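Local coordinates for protein mRNA export factor GLE1 (Saccharomyces cerevisiae, PDB 6B4E) that serves as a nuclear pore component in mRNA export, here represented by its carboxy-terminal domain, a region that interacts with NUP42, DBP5 and GFD1, at residues Asn169-Tyr172 and Asp173-Gly177. Sequence-based numbering, arbitrary orientation.
Sequences NTSY and DERMG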
ATOM      1  N   ASN A 169      12.624   1.184 -16.067  1.00 30.19           N
ATOM      2  CA  ASN A 169      11.203   0.955 -15.830  1.00 26.60           C
ATOM      3  C   ASN A 169      10.974  -0.279 -14.973  1.00 27.25           C
ATOM      4  O   ASN A 169      10.105  -0.277 -14.094  1.00 26.47           O
ATOM      5  CB  ASN A 169      10.472   0.823 -17.163  1.00 31.04           C
ATOM      6  CG  ASN A 169      10.264   2.158 -17.846  1.00 50.93           C
ATOM      7  OD1 ASN A 169      10.661   3.191 -17.330  1.00 42.83           O
ATOM      8  ND2 ASN A 169       9.644   2.139 -19.015  1.00 41.35           N
ATOM      9  N   THR A 170      11.740  -1.343 -15.212  1.00 25.83           N
ATOM     10  CA  THR A 170      11.558  -2.569 -14.442  1.00 24.52           C
ATOM     11  C   THR A 170      11.837  -2.336 -12.961  1.00 26.77           C
ATOM     12  O   THR A 170      11.101  -2.821 -12.094  1.00 27.83           O
ATOM     13  CB  THR A 170      12.463  -3.662 -15.004  1.00 31.58           C
ATOM     14  OG1 THR A 170      11.960  -4.069 -16.288  1.00 34.52           O
ATOM     15  CG2 THR A 170      12.491  -4.879 -14.081  1.00 30.15           C
ATOM     16  N   SER A 171      12.895  -1.587 -12.657  1.00 27.26           N
ATOM     17  CA  SER A 171      13.236  -1.302 -11.264  1.00 27.37           C
ATOM     18  C   SER A 171      12.093  -0.568 -10.571  1.00 26.78           C
ATOM     19  O   SER A 171      11.632  -0.969  -9.497  1.00 26.95           O
ATOM     20  CB  SER A 171      14.523  -0.477 -11.227  1.00 32.46           C
ATOM     21  OG  SER A 171      14.850  -0.072  -9.921  1.00 36.59           O
ATOM     22  N   TYR A 172      11.616   0.504 -11.194  1.00 25.34           N
ATOM     23  CA  TYR A 172      10.530   1.285 -10.619  1.00 27.87           C
ATOM     24  C   TYR A 172       9.273   0.448 -10.465  1.00 24.04           C
ATOM     25  O   TYR A 172       8.637   0.442  -9.402  1.00 25.99           O
ATOM     26  CB  TYR A 172      10.265   2.499 -11.502  1.00 34.43           C
ATOM     27  CG  TYR A 172       9.071   3.322 -11.095  1.00 27.82           C
ATOM     28  CD1 TYR A 172       9.130   4.210 -10.025  1.00 28.60           C
ATOM     29  CD2 TYR A 172       7.878   3.231 -11.801  1.00 25.07           C
ATOM     30  CE1 TYR A 172       8.008   4.976  -9.665  1.00 35.60           C
ATOM     31  CE2 TYR A 172       6.776   4.000 -11.464  1.00 23.66           C
ATOM     32  CZ  TYR A 172       6.839   4.859 -10.397  1.00 41.41           C
ATOM     33  OH  TYR A 172       5.712   5.589 -10.091  1.00 35.01           O
ATOM     34  N   ASP A 173       8.879  -0.250 -11.526  1.00 27.39           N
ATOM     35  CA  ASP A 173       7.637  -1.015 -11.476  1.00 23.63           C
ATOM     36  C   ASP A 173       7.688  -2.073 -10.386  1.00 25.25           C
ATOM     37  O   ASP A 173       6.712  -2.263  -9.653  1.00 27.12           O
ATOM     38  CB  ASP A 173       7.350  -1.667 -12.831  1.00 23.57           C
ATOM     39  CG  ASP A 173       6.877  -0.663 -13.879  1.00 25.36           C
ATOM     40  OD1 ASP A 173       6.928  -1.001 -15.080  1.00 30.57           O
ATOM     41  OD2 ASP A 173       6.486   0.455 -13.511  1.00 33.66           O
ATOM     42  N   GLU A 174       8.812  -2.781 -10.269  1.00 23.60           N
ATOM     43  CA  GLU A 174       8.874  -3.878  -9.311  1.00 21.63           C
ATOM     44  C   GLU A 174       8.910  -3.359  -7.883  1.00 23.83           C
ATOM     45  O   GLU A 174       8.292  -3.966  -6.994  1.00 25.72           O
ATOM     46  CB  GLU A 174      10.054  -4.785  -9.622  1.00 25.30           C
ATOM     47  CG  GLU A 174       9.829  -5.614 -10.904  1.00 24.52           C
ATOM     48  CD  GLU A 174      10.880  -6.689 -11.154  1.00 36.47           C
ATOM     49  OE1 GLU A 174      11.879  -6.747 -10.409  1.00 33.65           O
ATOM     50  OE2 GLU A 174      10.704  -7.484 -12.104  1.00 36.35           O
ATOM     51  N   ARG A 175       9.553  -2.210  -7.654  1.00 23.76           N
ATOM     52  CA  ARG A 175       9.463  -1.545  -6.354  1.00 23.65           C
ATOM     53  C   ARG A 175       8.023  -1.148  -6.022  1.00 30.46           C
ATOM     54  O   ARG A 175       7.546  -1.367  -4.900  1.00 27.58           O
ATOM     55  CB  ARG A 175      10.364  -0.306  -6.318  1.00 27.99           C
ATOM     56  CG  ARG A 175      11.830  -0.591  -6.317  1.00 24.53           C
ATOM     57  CD  ARG A 175      12.652   0.634  -5.914  1.00 34.80           C
ATOM     58  NE  ARG A 175      12.363   1.836  -6.707  1.00 32.01           N
ATOM     59  CZ  ARG A 175      11.627   2.873  -6.297  1.00 32.62           C
ATOM     60  NH1 ARG A 175      11.081   2.886  -5.086  1.00 32.65           N
ATOM     61  NH2 ARG A 175      11.437   3.919  -7.094  1.00 29.32           N
ATOM     62  N   MET A 176       7.317  -0.533  -6.978  1.00 27.03           N
ATOM     63  CA  MET A 176       5.950  -0.114  -6.691  1.00 23.49           C
ATOM     64  C   MET A 176       5.078  -1.327  -6.384  1.00 24.64           C
ATOM     65  O   MET A 176       4.242  -1.289  -5.471  1.00 26.83           O
ATOM     66  CB  MET A 176       5.358   0.677  -7.864  1.00 24.36           C
ATOM     67  CG  MET A 176       6.064   1.985  -8.184  1.00 29.51           C
ATOM     68  SD  MET A 176       6.098   3.156  -6.817  1.00 29.80           S
ATOM     69  CE  MET A 176       7.779   2.892  -6.247  1.00 29.97           C
ATOM     70  N   GLY A 177       5.266  -2.414  -7.131  1.00 23.92           N
ATOM     71  CA  GLY A 177       4.435  -3.588  -6.920  1.00 23.47           C
ATOM     72  C   GLY A 177       4.671  -4.211  -5.561  1.00 21.97           C
ATOM     73  O   GLY A 177       3.724  -4.620  -4.878  1.00 24.37           O
TER
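The Tyr172 ring lies over the side chain of Met176, one turn further on. With chi1 at 174°, Tyr172 turns its ring away from the backbone N; the ring projects outward and leans toward the next turn, where Met176 CG sits over one face, 3.8 Å from the ring centroid, in a CH-pi contact. A bend at chi2 (-59°) then carries Met176 SD obliquely past the CE1 and CZ rim, 4.4 Å from the centroid, completing a Met-aromatic pair. Arg175 NH2 approaches the ring edge at CD1 (3.7 Å), its guanidinium turned 70° from the ring plane; salt bridges from NH1 to Glu98 and NH2 to Glu167 probably offset the Arg175 charge. Asp173 OD2 comes obliquely to within 3.5 Å of Tyr172 CD2, while hydrogen bonds from Thr226 and Asn225 satisfy its carboxylate. The hydroxyl of Tyr172 hydrogen-bonds Met156 O, and Trp158 stacks on the ring. An alanine here is likely to leave Met176 CG and SD without their aromatic partner and Met156 O without the phenol. Thr170 and the extended Glu174 side chain lie side by side, with Thr170 CG2 3.7 Å from Glu174 OE2; Glu174 also forms a salt bridge with Arg102. Regular backbone bonds such as Met176 N to Tyr172 O (2.9 Å) identify the first turns of alpha-helix 169-188, with an i to i+4 Met-aromatic pair packed against helix 225-264 in this all-helical GLE1 domain.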